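Local coordinates for protein peroxisomal acyl-coenzyme A oxidase 1 (Arabidopsis thaliana, PDB 1W07) that oxidises long- and medium-chain acyl-CoAs to 2-trans-enoyl-CoAs with bound FAD, passing the electrons to oxygen to give hydrogen peroxide in peroxisomal beta-oxidation, at residues L383-T388 with V418-Y423; D390-C395 with P411-V416; G3-H6 with E10-K13; A303-A308 with L603-N608. The protein carries 1 engineered substitution. All blocks are in the same frame, centred on the assembly; numbering follows the deposited sequence.

How the contacts relate
Along the chain contact 3 comes first and is complete within the N-terminal residues; contact 4 then joins helix 278-309 to helix 600-605, and the long stretch between its two segments contains contact 1, which in turn encloses contact 2. Contacts 1 and 2 share helix 370-398, have centres 11 Å apart, lie in the C-alpha1 range and both touch the second subunit. Contact 2 meets contact 4 where Cys395 packs on Ala303, their centres 16 Å apart. Contacts 3 and 4, 12 Å between centres, are tied by the Arg11-Asp605 salt bridge. The four thus run from the FAD-binding loop of contact 1, near the chain's centre, out to the surface at the N-terminus.

Contact 1 (L383-T388 with V418-Y423). With FAD (flavin-adenine dinucleotide), chain I.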
loop_
_atom_site.group_PDB
_atom_site.type_symbol
_atom_site.label_atom_id
_atom_site.label_comp_id
_atom_site.label_asym_id
_atom_site.label_seq_id
_atom_site.Cartn_x
_atom_site.Cartn_y
_atom_site.Cartn_z
ATOM N N LEU B 383 14.830 1.417 6.741
ATOM C CA LEU B 383 14.294 0.114 7.077
ATOM C C LEU B 383 12.944 0.166 7.789
ATOM O O LEU B 383 11.984 -0.449 7.348
ATOM C CB LEU B 383 15.299 -0.662 7.936
ATOM C CG LEU B 383 14.999 -2.161 8.094
ATOM C CD1 LEU B 383 15.540 -2.900 6.879
ATOM C CD2 LEU B 383 15.646 -2.704 9.359
ATOM N N THR B 384 12.871 0.915 8.884
ATOM C CA THR B 384 11.643 1.021 9.673
ATOM C C THR B 384 10.470 1.672 8.952
ATOM O O THR B 384 9.325 1.215 9.091
ATOM C CB THR B 384 11.887 1.758 11.009
ATOM O OG1 THR B 384 12.291 3.115 10.758
ATOM C CG2 THR B 384 12.994 1.062 11.795
ATOM N N THR B 385 10.730 2.737 8.185
ATOM C CA THR B 385 9.640 3.409 7.482
ATOM C C THR B 385 9.064 2.527 6.404
ATOM O O THR B 385 7.853 2.473 6.227
ATOM C CB THR B 385 10.079 4.747 6.851
ATOM O OG1 THR B 385 11.204 4.536 5.995
ATOM C CG2 THR B 385 10.443 5.735 7.927
ATOM N N THR B 386 9.933 1.846 5.665
ATOM C CA THR B 386 9.496 0.949 4.607
ATOM C C THR B 386 8.682 -0.173 5.246
ATOM O O THR B 386 7.554 -0.455 4.830
ATOM C CB THR B 386 10.729 0.369 3.856
ATOM O OG1 THR B 386 11.381 1.440 3.161
ATOM C CG2 THR B 386 10.318 -0.736 2.867
ATOM N N ALA B 387 9.230 -0.811 6.274
ATOM C CA ALA B 387 8.516 -1.924 6.914
ATOM C C ALA B 387 7.187 -1.483 7.507
ATOM O O ALA B 387 6.204 -2.222 7.435
ATOM C CB ALA B 387 9.381 -2.562 8.004
ATOM N N THR B 388 7.152 -0.277 8.074
ATOM C CA THR B 388 5.936 0.240 8.710
ATOM C C THR B 388 4.844 0.555 7.702
ATOM O O THR B 388 3.685 0.175 7.901
ATOM C CB THR B 388 6.262 1.481 9.576
ATOM O OG1 THR B 388 7.166 1.084 10.614
ATOM C CG2 THR B 388 4.985 2.080 10.209
ATOM N N VAL B 418 2.785 7.173 4.853
ATOM C CA VAL B 418 3.653 6.976 3.686
ATOM C C VAL B 418 4.686 8.029 3.341
ATOM O O VAL B 418 5.743 7.705 2.786
ATOM C CB VAL B 418 2.866 6.679 2.374
ATOM C CG1 VAL B 418 2.433 5.245 2.371
ATOM C CG2 VAL B 418 1.685 7.601 2.221
ATOM N N PRO B 419 4.396 9.290 3.627
ATOM C CA PRO B 419 5.407 10.309 3.297
ATOM C C PRO B 419 6.733 10.001 4.020
ATOM O O PRO B 419 7.800 10.475 3.612
ATOM C CB PRO B 419 4.772 11.589 3.807
ATOM C CG PRO B 419 3.324 11.349 3.601
ATOM C CD PRO B 419 3.149 9.935 4.076
ATOM N N ALA B 420 6.660 9.227 5.096
ATOM C CA ALA B 420 7.847 8.867 5.875
ATOM C C ALA B 420 8.911 8.177 5.010
ATOM O O ALA B 420 10.101 8.223 5.323
ATOM C CB ALA B 420 7.456 7.963 7.046
ATOM N N CYS B 421 8.484 7.537 3.927
ATOM C CA CYS B 421 9.431 6.864 3.053
ATOM C C CYS B 421 10.101 7.811 2.067
ATOM O O CYS B 421 10.999 7.400 1.332
ATOM C CB CYS B 421 8.743 5.741 2.287
ATOM S SG CYS B 421 8.053 4.484 3.373
ATOM N N THR B 422 9.670 9.071 2.042
ATOM C CA THR B 422 10.274 10.013 1.111
ATOM C C THR B 422 10.885 11.246 1.767
ATOM O O THR B 422 11.961 11.690 1.371
ATOM C CB THR B 422 9.267 10.466 0.018
ATOM O OG1 THR B 422 9.936 11.310 -0.928
ATOM C CG2 THR B 422 8.104 11.226 0.644
ATOM N N TYR B 423 10.215 11.808 2.766
ATOM C CA TYR B 423 10.770 12.990 3.408
ATOM C C TYR B 423 12.017 12.615 4.185
ATOM O O TYR B 423 12.147 11.485 4.649
ATOM C CB TYR B 423 9.731 13.700 4.299
ATOM C CG TYR B 423 9.237 12.943 5.507
ATOM C CD1 TYR B 423 10.123 12.482 6.485
ATOM C CD2 TYR B 423 7.870 12.746 5.713
ATOM C CE1 TYR B 423 9.655 11.847 7.634
ATOM C CE2 TYR B 423 7.396 12.114 6.865
ATOM C CZ TYR B 423 8.294 11.668 7.817
ATOM O OH TYR B 423 7.839 11.031 8.952
HETATM P PA FAD I . 13.774 11.489 -5.836
HETATM O O1A FAD I . 14.937 11.594 -4.928
HETATM O O2A FAD I . 13.779 12.306 -7.069
HETATM O O5B FAD I . 13.568 9.940 -6.214
HETATM C C5B FAD I . 12.578 9.536 -7.162
HETATM C C4B FAD I . 12.839 8.094 -7.611
HETATM O O4B FAD I . 14.172 8.047 -8.153
HETATM C C3B FAD I . 12.815 7.132 -6.419
HETATM O O3B FAD I . 12.478 5.818 -6.869
HETATM C C2B FAD I . 14.265 7.182 -5.940
HETATM O O2B FAD I . 14.620 5.947 -5.313
HETATM C C1B FAD I . 14.998 7.256 -7.283
HETATM N N9A FAD I . 16.343 7.857 -7.125
HETATM C C8A FAD I . 16.612 9.153 -6.963
HETATM N N7A FAD I . 17.930 9.325 -6.849
HETATM C C5A FAD I . 18.505 8.131 -6.934
HETATM C C6A FAD I . 19.824 7.694 -6.898
HETATM N N6A FAD I . 20.823 8.536 -6.657
HETATM N N1A FAD I . 20.080 6.328 -7.065
HETATM C C2A FAD I . 19.017 5.438 -7.253
HETATM N N3A FAD I . 17.776 5.890 -7.270
HETATM C C4A FAD I . 17.495 7.195 -7.118
HETATM N N1 FAD I . 10.701 19.348 1.877
HETATM C C2 FAD I . 11.063 20.508 2.575
HETATM O O2 FAD I . 12.061 21.141 2.239
HETATM N N3 FAD I . 10.267 20.938 3.647
HETATM C C4 FAD I . 9.122 20.219 4.009
HETATM O O4 FAD I . 8.450 20.588 4.974
HETATM C C4X FAD I . 8.758 19.081 3.294
HETATM N N5 FAD I . 7.571 18.394 3.592
HETATM C C5X FAD I . 7.187 17.262 2.869
HETATM C C6 FAD I . 5.953 16.666 3.106
HETATM C C7 FAD I . 5.520 15.612 2.311
HETATM C C7M FAD I . 4.151 14.994 2.594
HETATM C C8 FAD I . 6.332 15.143 1.272
HETATM C C8M FAD I . 5.881 13.983 0.382
HETATM C C9 FAD I . 7.569 15.736 1.047
HETATM C C9A FAD I . 8.008 16.794 1.836
HETATM N N10 FAD I . 9.221 17.446 1.574
HETATM C C10 FAD I . 9.546 18.641 2.239
HETATM C "C1'" FAD I . 10.135 16.963 0.509
HETATM C "C2'" FAD I . 10.907 15.735 1.001
HETATM O "O2'" FAD I . 11.574 16.037 2.229
HETATM C "C3'" FAD I . 11.924 15.183 -0.003
HETATM O "O3'" FAD I . 12.864 16.206 -0.343
HETATM C "C4'" FAD I . 11.268 14.672 -1.289
HETATM O "O4'" FAD I . 9.993 14.081 -1.026
HETATM C "C5'" FAD I . 12.189 13.642 -1.942
HETATM O "O5'" FAD I . 11.532 13.015 -3.043
HETATM P P FAD I . 12.014 13.283 -4.551
HETATM O O1P FAD I . 10.827 13.735 -5.308
HETATM O O2P FAD I . 13.213 14.149 -4.522
HETATM O O3P FAD I . 12.424 11.804 -5.023
#
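Thr385, on helix 370-398, pushes its side chain against the 3-10 turn 418-421. Its CB lies 4.0 Å from Cys421 SG and a little closer to the carbonyl oxygen of Ala420. From there the side chain forks. The methyl stands anti to the carbonyl carbon and carries the packing: Thr385 CG2 is 3.8 Å from Ala420 CB and also touches the Ala420 carbonyl oxygen. The hydroxyl OG1, set between the backbone N and the carbonyl carbon (chi1 55°), takes its polar partners outside the two segments, hydrogen-bonding to Lys381 O and Asn427 ND2. Cys421 answers from the turn: SG comes within 3.5 Å of Thr385 O and 4.0 Å of Thr386 N, alongside the helix backbone. The 3-10 turn is closed by Cys421 N bonding to Val418 O, while Pro419 O receives the N-H groups of both Thr422 and Tyr423.

The other side of this loop faces the cofactor. Thr422 OG1 and FAD O4' share a hydrogen bond of 2.8 Å, Thr422 CG2 packs on the flavin methyl C8M, and Pro419 CB lies 3.7 Å from the neighbouring methyl C7M. Between residues 383-388 and 418-423 the contact is van der Waals; one turn earlier on the same helix Lys381 NZ supplies a polar hold on this FAD-binding loop by bonding to Ala420 O and Tyr423 O.

Contact 2 (D390-C395 with P411-V416)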
loop_
_atom_site.group_PDB
_atom_site.type_symbol
_atom_site.label_atom_id
_atom_site.label_comp_id
_atom_site.label_asym_id
_atom_site.label_seq_id
_atom_site.Cartn_x
_atom_site.Cartn_y
_atom_site.Cartn_z
ATOM N N ASP B 390 4.434 -0.631 4.646
ATOM C CA ASP B 390 3.877 -1.865 4.107
ATOM C C ASP B 390 3.034 -2.563 5.188
ATOM O O ASP B 390 1.966 -3.093 4.893
ATOM C CB ASP B 390 4.987 -2.811 3.641
ATOM C CG ASP B 390 5.760 -2.281 2.441
ATOM O OD1 ASP B 390 5.248 -1.413 1.684
ATOM O OD2 ASP B 390 6.889 -2.770 2.248
ATOM N N GLY B 391 3.515 -2.551 6.434
ATOM C CA GLY B 391 2.800 -3.196 7.527
ATOM C C GLY B 391 1.415 -2.627 7.788
ATOM O O GLY B 391 0.475 -3.365 8.138
ATOM N N ILE B 392 1.274 -1.312 7.632
ATOM C CA ILE B 392 -0.001 -0.646 7.856
ATOM C C ILE B 392 -1.001 -1.072 6.793
ATOM O O ILE B 392 -2.155 -1.343 7.121
ATOM C CB ILE B 392 0.134 0.891 7.804
ATOM C CG1 ILE B 392 0.977 1.376 8.981
ATOM C CG2 ILE B 392 -1.275 1.551 7.811
ATOM C CD1 ILE B 392 1.348 2.838 8.880
ATOM N N GLU B 393 -0.577 -1.118 5.529
ATOM C CA GLU B 393 -1.473 -1.528 4.459
ATOM C C GLU B 393 -1.836 -3.003 4.613
ATOM O O GLU B 393 -2.957 -3.415 4.299
ATOM C CB GLU B 393 -0.848 -1.257 3.072
ATOM C CG GLU B 393 -1.558 -1.993 1.913
ATOM C CD GLU B 393 -3.062 -1.710 1.814
ATOM O OE1 GLU B 393 -3.772 -2.459 1.099
ATOM O OE2 GLU B 393 -3.544 -0.733 2.425
ATOM N N GLU B 394 -0.892 -3.803 5.094
ATOM C CA GLU B 394 -1.148 -5.228 5.289
ATOM C C GLU B 394 -2.170 -5.418 6.415
ATOM O O GLU B 394 -2.986 -6.352 6.382
ATOM C CB GLU B 394 0.147 -5.948 5.635
ATOM C CG GLU B 394 -0.010 -7.439 5.915
ATOM C CD GLU B 394 -0.448 -8.279 4.699
ATOM O OE1 GLU B 394 -0.670 -9.486 4.899
ATOM O OE2 GLU B 394 -0.568 -7.762 3.568
ATOM N N CYS B 395 -2.148 -4.534 7.407
ATOM C CA CYS B 395 -3.110 -4.652 8.495
ATOM C C CYS B 395 -4.487 -4.344 7.947
ATOM O O CYS B 395 -5.481 -4.886 8.430
ATOM C CB CYS B 395 -2.766 -3.698 9.640
ATOM S SG CYS B 395 -1.382 -4.238 10.670
ATOM N N PRO B 411 -7.145 3.130 6.388
ATOM C CA PRO B 411 -6.895 3.843 5.117
ATOM C C PRO B 411 -6.190 5.180 5.369
ATOM O O PRO B 411 -5.162 5.485 4.754
ATOM C CB PRO B 411 -8.305 4.033 4.557
ATOM C CG PRO B 411 -9.046 2.820 5.072
ATOM C CD PRO B 411 -8.547 2.703 6.497
ATOM N N GLU B 412 -6.726 5.988 6.279
ATOM C CA GLU B 412 -6.092 7.265 6.549
ATOM C C GLU B 412 -4.702 7.095 7.178
ATOM O O GLU B 412 -3.770 7.835 6.846
ATOM C CB GLU B 412 -6.969 8.129 7.462
ATOM C CG GLU B 412 -6.394 9.537 7.642
ATOM C CD GLU B 412 -7.128 10.352 8.688
ATOM O OE1 GLU B 412 -7.552 9.773 9.712
ATOM O OE2 GLU B 412 -7.254 11.578 8.505
ATOM N N LEU B 413 -4.547 6.126 8.078
ATOM C CA LEU B 413 -3.262 5.930 8.725
ATOM C C LEU B 413 -2.150 5.639 7.708
ATOM O O LEU B 413 -1.033 6.150 7.819
ATOM C CB LEU B 413 -3.364 4.799 9.752
ATOM C CG LEU B 413 -2.081 4.499 10.549
ATOM C CD1 LEU B 413 -1.665 5.735 11.351
ATOM C CD2 LEU B 413 -2.313 3.298 11.469
ATOM N N PHE B 414 -2.459 4.826 6.707
ATOM C CA PHE B 414 -1.495 4.492 5.672
ATOM C C PHE B 414 -1.141 5.741 4.868
ATOM O O PHE B 414 0.040 6.066 4.656
ATOM C CB PHE B 414 -2.080 3.437 4.728
ATOM C CG PHE B 414 -1.158 3.063 3.589
ATOM C CD1 PHE B 414 0.010 2.343 3.824
ATOM C CD2 PHE B 414 -1.448 3.448 2.289
ATOM C CE1 PHE B 414 0.880 2.011 2.791
ATOM C CE2 PHE B 414 -0.579 3.120 1.231
ATOM C CZ PHE B 414 0.587 2.402 1.483
ATOM N N ALA B 415 -2.165 6.447 4.415
ATOM C CA ALA B 415 -1.947 7.649 3.621
ATOM C C ALA B 415 -1.159 8.706 4.402
ATOM O O ALA B 415 -0.235 9.314 3.865
ATOM C CB ALA B 415 -3.298 8.209 3.165
ATOM N N VAL B 416 -1.494 8.917 5.670
ATOM C CA VAL B 416 -0.788 9.930 6.439
ATOM C C VAL B 416 0.651 9.508 6.766
ATOM O O VAL B 416 1.544 10.359 6.893
ATOM C CB VAL B 416 -1.549 10.272 7.745
ATOM C CG1 VAL B 416 -1.330 9.189 8.801
ATOM C CG2 VAL B 416 -1.119 11.640 8.247
#
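An antiparallel helix pair in the C-alpha1 region of this acyl-CoA oxidase brings Ile392, on helix 370-398, against Phe414 and Leu413 of the short helix 410-417. The two segment axes run at 166° and approach to 9.1 Å, and the backbones are nearest at Ile392 and Phe414. Ile392 does most of the touching with its branch methyl: CG2 stands anti to the backbone N and fits against the backbone of the facing helix, 3.6 Å from Phe414 CA and 3.7 Å from Phe414 CB. The same methyl meets Leu413 CG at 4.1 Å, while CD1, at the end of the other branch, reaches that CG too; the two aliphatic side chains meet nearly perpendicular.

This is helix-to-helix packing within the all-helical C-terminal half of the acyl-CoA oxidase fold, with helix 278-309 adding Ala299 against Ile392 and Arg298 against Leu413. The Phe414 side chain leaves its helix with CG anti to the backbone N (chi1 178°), which carries the ring across to the next residue of the partner helix. Glu393 CB sits over one face in a CH-pi contact, 4.1 Å from the ring centroid and 27° off the normal, and Ile392 CB lies at the ring edge. Past CB the Glu393 chain bends at chi2, and its carboxylate is taken up by Arg396 and Lys397 through salt bridges at OE1. Phe414 also packs on Glu393 of the second subunit, whose Tyr404 OH hydrogen-bonds to Ala415 O.

Contact 3 (G3-H6 with E10-K13); sequences GIDH and ERNK. With PT (platinum (II) ion), chain L.
Asp5 and Arg11 meet in a salt bridge, with Asp5 OD1 2.9 Å from Arg11 NH1. That same nitrogen gives a weak hydrogen bond to OD2 at 3.0 Å, its N-H...O angle only 139°, so one NH1 faces both carboxylate oxygens. The carboxylate comes to the edge of the guanidinium, their planes 37° apart. Asp5 CG is anti to the backbone N (chi1 -180°), which carries the acid out toward the helix, and the arginine chain is extended from CG to NE to meet it. Arg11 has a stronger mate in Asp605, which takes NE, while Tyr621 O accepts from NH2 and the Tyr621 ring makes a cation-pi contact. An alanine in place of Asp5 removes the carboxylate, and would probably leave Arg11 NH1 without this charged partner and the Leu7 N-H without its bond to OD1.

Further along, a water spans the segments, donating to His6 O and accepting from Glu10 N at 3.2 Å. Within residues 10-13 Lys13 NZ holds Glu10 OE2 at 2.9 Å, from above the carboxylate plane. On the outer side His6 NE2 binds a platinum ion at 2.4 Å, and its ND1 bonds to Asp622 O. Packing lies further out: Glu10 on Ala308 and Val601, Arg11 on Val601. Just before helix 8-12, Asp5 OD1 accepts from Leu7 N, two residues on, in an Asx turn.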
loop_
_atom_site.group_PDB
_atom_site.type_symbol
_atom_site.label_atom_id
_atom_site.label_comp_id
_atom_site.label_asym_id
_atom_site.label_seq_id
_atom_site.Cartn_x
_atom_site.Cartn_y
_atom_site.Cartn_z
ATOM N N GLY B 3 -21.789 -1.041 27.589
ATOM C CA GLY B 3 -20.510 -1.098 28.270
ATOM C C GLY B 3 -19.911 -2.483 28.402
ATOM O O GLY B 3 -19.086 -2.713 29.284
ATOM N N ILE B 4 -20.313 -3.406 27.537
ATOM C CA ILE B 4 -19.791 -4.751 27.590
ATOM C C ILE B 4 -18.477 -4.873 26.816
ATOM O O ILE B 4 -18.315 -4.277 25.747
ATOM C CB ILE B 4 -20.808 -5.766 27.008
ATOM C CG1 ILE B 4 -22.165 -5.611 27.700
ATOM C CG2 ILE B 4 -20.278 -7.185 27.173
ATOM C CD1 ILE B 4 -22.133 -5.706 29.225
ATOM N N ASP B 5 -17.544 -5.655 27.353
ATOM C CA ASP B 5 -16.257 -5.892 26.711
ATOM C C ASP B 5 -16.264 -7.235 25.991
ATOM O O ASP B 5 -16.054 -8.278 26.617
ATOM C CB ASP B 5 -15.133 -5.878 27.751
ATOM C CG ASP B 5 -13.770 -6.112 27.128
ATOM O OD1 ASP B 5 -13.703 -6.198 25.883
ATOM O OD2 ASP B 5 -12.777 -6.211 27.875
ATOM N N HIS B 6 -16.499 -7.214 24.679
ATOM C CA HIS B 6 -16.537 -8.447 23.890
ATOM C C HIS B 6 -15.215 -9.166 23.774
ATOM O O HIS B 6 -15.162 -10.301 23.302
ATOM C CB HIS B 6 -17.055 -8.156 22.489
ATOM C CG HIS B 6 -18.417 -7.548 22.484
ATOM N ND1 HIS B 6 -18.648 -6.252 22.881
ATOM C CD2 HIS B 6 -19.625 -8.069 22.169
ATOM C CE1 HIS B 6 -19.942 -5.998 22.815
ATOM N NE2 HIS B 6 -20.556 -7.085 22.386
ATOM N N GLU B 10 -10.550 -12.777 25.699
ATOM C CA GLU B 10 -9.225 -12.684 25.081
ATOM C C GLU B 10 -8.231 -12.091 26.076
ATOM O O GLU B 10 -7.109 -12.567 26.214
ATOM C CB GLU B 10 -9.276 -11.806 23.821
ATOM C CG GLU B 10 -9.856 -12.509 22.610
ATOM C CD GLU B 10 -9.078 -13.766 22.249
ATOM O OE1 GLU B 10 -7.840 -13.733 22.358
ATOM O OE2 GLU B 10 -9.697 -14.779 21.854
ATOM N N ARG B 11 -8.662 -11.046 26.772
ATOM C CA ARG B 11 -7.809 -10.396 27.747
ATOM C C ARG B 11 -7.505 -11.319 28.933
ATOM O O ARG B 11 -6.471 -11.178 29.594
ATOM C CB ARG B 11 -8.453 -9.086 28.215
ATOM C CG ARG B 11 -8.737 -8.130 27.039
ATOM C CD ARG B 11 -8.871 -6.648 27.429
ATOM N NE ARG B 11 -8.628 -5.801 26.251
ATOM C CZ ARG B 11 -9.567 -5.310 25.445
ATOM N NH1 ARG B 11 -10.862 -5.538 25.672
ATOM N NH2 ARG B 11 -9.206 -4.632 24.360
ATOM N N ASN B 12 -8.390 -12.274 29.203
ATOM C CA ASN B 12 -8.157 -13.200 30.299
ATOM C C ASN B 12 -7.199 -14.303 29.871
ATOM O O ASN B 12 -6.693 -15.041 30.702
ATOM C CB ASN B 12 -9.470 -13.804 30.808
ATOM C CG ASN B 12 -10.278 -12.826 31.641
ATOM O OD1 ASN B 12 -9.726 -11.889 32.219
ATOM N ND2 ASN B 12 -11.586 -13.051 31.726
ATOM N N LYS B 13 -6.932 -14.408 28.571
ATOM C CA LYS B 13 -5.999 -15.422 28.094
ATOM C C LYS B 13 -4.550 -14.986 28.280
ATOM O O LYS B 13 -3.633 -15.803 28.178
ATOM C CB LYS B 13 -6.223 -15.721 26.617
ATOM C CG LYS B 13 -7.479 -16.506 26.334
ATOM C CD LYS B 13 -7.644 -16.656 24.835
ATOM C CE LYS B 13 -8.958 -17.327 24.461
ATOM N NZ LYS B 13 -9.150 -17.346 22.976
HETATM PT PT PT L . -22.767 -6.679 23.345
HETATM O O HOH W 1 -13.325 -12.172 24.332
#

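Contact 4 (A303-A308 with L603-N608)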
loop_
_atom_site.group_PDB
_atom_site.type_symbol
_atom_site.label_atom_id
_atom_site.label_comp_id
_atom_site.label_asym_id
_atom_site.label_seq_id
_atom_site.Cartn_x
_atom_site.Cartn_y
_atom_site.Cartn_z
ATOM N N ALA B 303 -5.808 -4.310 13.698
ATOM C CA ALA B 303 -5.935 -5.602 13.049
ATOM C C ALA B 303 -5.988 -6.735 14.059
ATOM O O ALA B 303 -6.745 -7.698 13.863
ATOM C CB ALA B 303 -4.782 -5.815 12.043
ATOM N N THR B 304 -5.229 -6.633 15.155
ATOM C CA THR B 304 -5.242 -7.691 16.173
ATOM C C THR B 304 -6.612 -7.791 16.848
ATOM O O THR B 304 -7.170 -8.881 16.966
ATOM C CB THR B 304 -4.118 -7.475 17.256
ATOM O OG1 THR B 304 -2.833 -7.515 16.628
ATOM C CG2 THR B 304 -4.163 -8.579 18.301
ATOM N N ARG B 305 -7.172 -6.665 17.280
ATOM C CA ARG B 305 -8.479 -6.715 17.924
ATOM C C ARG B 305 -9.545 -7.188 16.945
ATOM O O ARG B 305 -10.337 -8.079 17.263
ATOM C CB ARG B 305 -8.840 -5.339 18.501
ATOM C CG ARG B 305 -7.962 -4.917 19.678
ATOM C CD ARG B 305 -8.332 -3.529 20.171
ATOM N NE ARG B 305 -7.618 -3.181 21.395
ATOM C CZ ARG B 305 -7.518 -1.952 21.882
ATOM N NH1 ARG B 305 -6.846 -1.741 23.004
ATOM N NH2 ARG B 305 -8.079 -0.937 21.244
ATOM N N TYR B 306 -9.576 -6.613 15.744
ATOM C CA TYR B 306 -10.574 -7.066 14.787
ATOM C C TYR B 306 -10.413 -8.550 14.442
ATOM O O TYR B 306 -11.402 -9.234 14.180
ATOM C CB TYR B 306 -10.511 -6.246 13.508
ATOM C CG TYR B 306 -11.592 -6.630 12.530
ATOM C CD1 TYR B 306 -12.935 -6.351 12.802
ATOM C CD2 TYR B 306 -11.284 -7.285 11.338
ATOM C CE1 TYR B 306 -13.938 -6.712 11.906
ATOM C CE2 TYR B 306 -12.282 -7.653 10.440
ATOM C CZ TYR B 306 -13.600 -7.364 10.727
ATOM O OH TYR B 306 -14.581 -7.727 9.833
ATOM N N SER B 307 -9.176 -9.047 14.424
ATOM C CA SER B 307 -8.922 -10.457 14.097
ATOM C C SER B 307 -9.482 -11.380 15.177
ATOM O O SER B 307 -9.819 -12.531 14.911
ATOM C CB SER B 307 -7.423 -10.722 13.943
ATOM O OG SER B 307 -6.886 -10.062 12.804
ATOM N N ALA B 308 -9.568 -10.864 16.395
ATOM C CA ALA B 308 -10.093 -11.629 17.523
ATOM C C ALA B 308 -11.619 -11.568 17.541
ATOM O O ALA B 308 -12.277 -12.454 18.086
ATOM C CB ALA B 308 -9.535 -11.086 18.827
ATOM N N LEU B 603 -1.116 -7.900 24.159
ATOM C CA LEU B 603 0.108 -7.268 23.657
ATOM C C LEU B 603 -0.169 -5.934 22.946
ATOM O O LEU B 603 0.700 -5.056 22.921
ATOM C CB LEU B 603 0.840 -8.227 22.717
ATOM C CG LEU B 603 1.536 -9.408 23.412
ATOM C CD1 LEU B 603 2.066 -10.395 22.382
ATOM C CD2 LEU B 603 2.660 -8.871 24.276
ATOM N N VAL B 604 -1.361 -5.765 22.368
ATOM C CA VAL B 604 -1.659 -4.489 21.721
ATOM C C VAL B 604 -2.311 -3.529 22.711
ATOM O O VAL B 604 -2.285 -2.312 22.512
ATOM C CB VAL B 604 -2.549 -4.653 20.450
ATOM C CG1 VAL B 604 -1.842 -5.570 19.457
ATOM C CG2 VAL B 604 -3.974 -5.152 20.804
ATOM N N ASP B 605 -2.889 -4.071 23.790
ATOM C CA ASP B 605 -3.514 -3.217 24.804
ATOM C C ASP B 605 -2.377 -2.500 25.523
ATOM O O ASP B 605 -2.552 -1.406 26.064
ATOM C CB ASP B 605 -4.310 -4.030 25.835
ATOM C CG ASP B 605 -5.571 -4.660 25.264
ATOM O OD1 ASP B 605 -6.164 -4.114 24.307
ATOM O OD2 ASP B 605 -5.988 -5.713 25.814
ATOM N N ALA B 606 -1.202 -3.122 25.532
ATOM C CA ALA B 606 -0.037 -2.526 26.185
ATOM C C ALA B 606 0.296 -1.150 25.604
ATOM O O ALA B 606 0.978 -0.347 26.246
ATOM C CB ALA B 606 1.159 -3.459 26.059
ATOM N N PHE B 607 -0.174 -0.886 24.386
ATOM C CA PHE B 607 0.070 0.398 23.714
ATOM C C PHE B 607 -0.689 1.498 24.455
ATOM O O PHE B 607 -0.334 2.677 24.382
ATOM C CB PHE B 607 -0.412 0.323 22.256
ATOM C CG PHE B 607 0.256 -0.765 21.444
ATOM C CD1 PHE B 607 -0.376 -1.321 20.334
ATOM C CD2 PHE B 607 1.532 -1.221 21.781
ATOM C CE1 PHE B 607 0.258 -2.321 19.569
ATOM C CE2 PHE B 607 2.172 -2.214 21.031
ATOM C CZ PHE B 607 1.530 -2.765 19.920
ATOM N N ASN B 608 -1.745 1.092 25.160
ATOM C CA ASN B 608 -2.552 2.023 25.937
ATOM C C ASN B 608 -3.221 3.132 25.120
ATOM O O ASN B 608 -3.369 4.262 25.591
ATOM C CB ASN B 608 -1.700 2.643 27.045
ATOM C CG ASN B 608 -2.535 3.302 28.099
ATOM O OD1 ASN B 608 -3.483 2.705 28.598
ATOM N ND2 ASN B 608 -2.195 4.536 28.452
#
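Charge comes first: Arg305 NH1 donates to Asp605 OD1 over 2.8 Å in a fairly straight bond (162°), the heart of a buried salt bridge. The acceptor lies in the guanidinium plane and is met on the anti side of the carboxylate. NE of the same arginine adds a weak bond to OD1 at 3.4 Å, so a single oxygen serves two nitrogens. The extended chain from CG to NE carries the guanidinium there, and its NH2 is bonded to Gly619 O. Asp605 OD2 is held by Arg11. A methionine in place of Arg305 would probably cost Asp605 OD1 its bonds to this guanidinium and Gly619 O the NH2 donor, though Arg11 could still hold OD2.

The apolar part centres on Val604. Its CG1, beside the backbone N (chi1 -58°), touches Thr304 at OG1, 3.6 Å, and at CB, while CG2 lies 4.2 Å from Arg305 CG, the two side chains alongside and pointing opposite ways. Thr304 OG1 gives its polar bond to Val300 O.

Asp605 to Asn608 forms a type I turn as the chain leaves helix 600-605. That helix rests on helix 278-309 through Val604, on helix 328-363 through Leu603, and on helix 18-26 through Asp605.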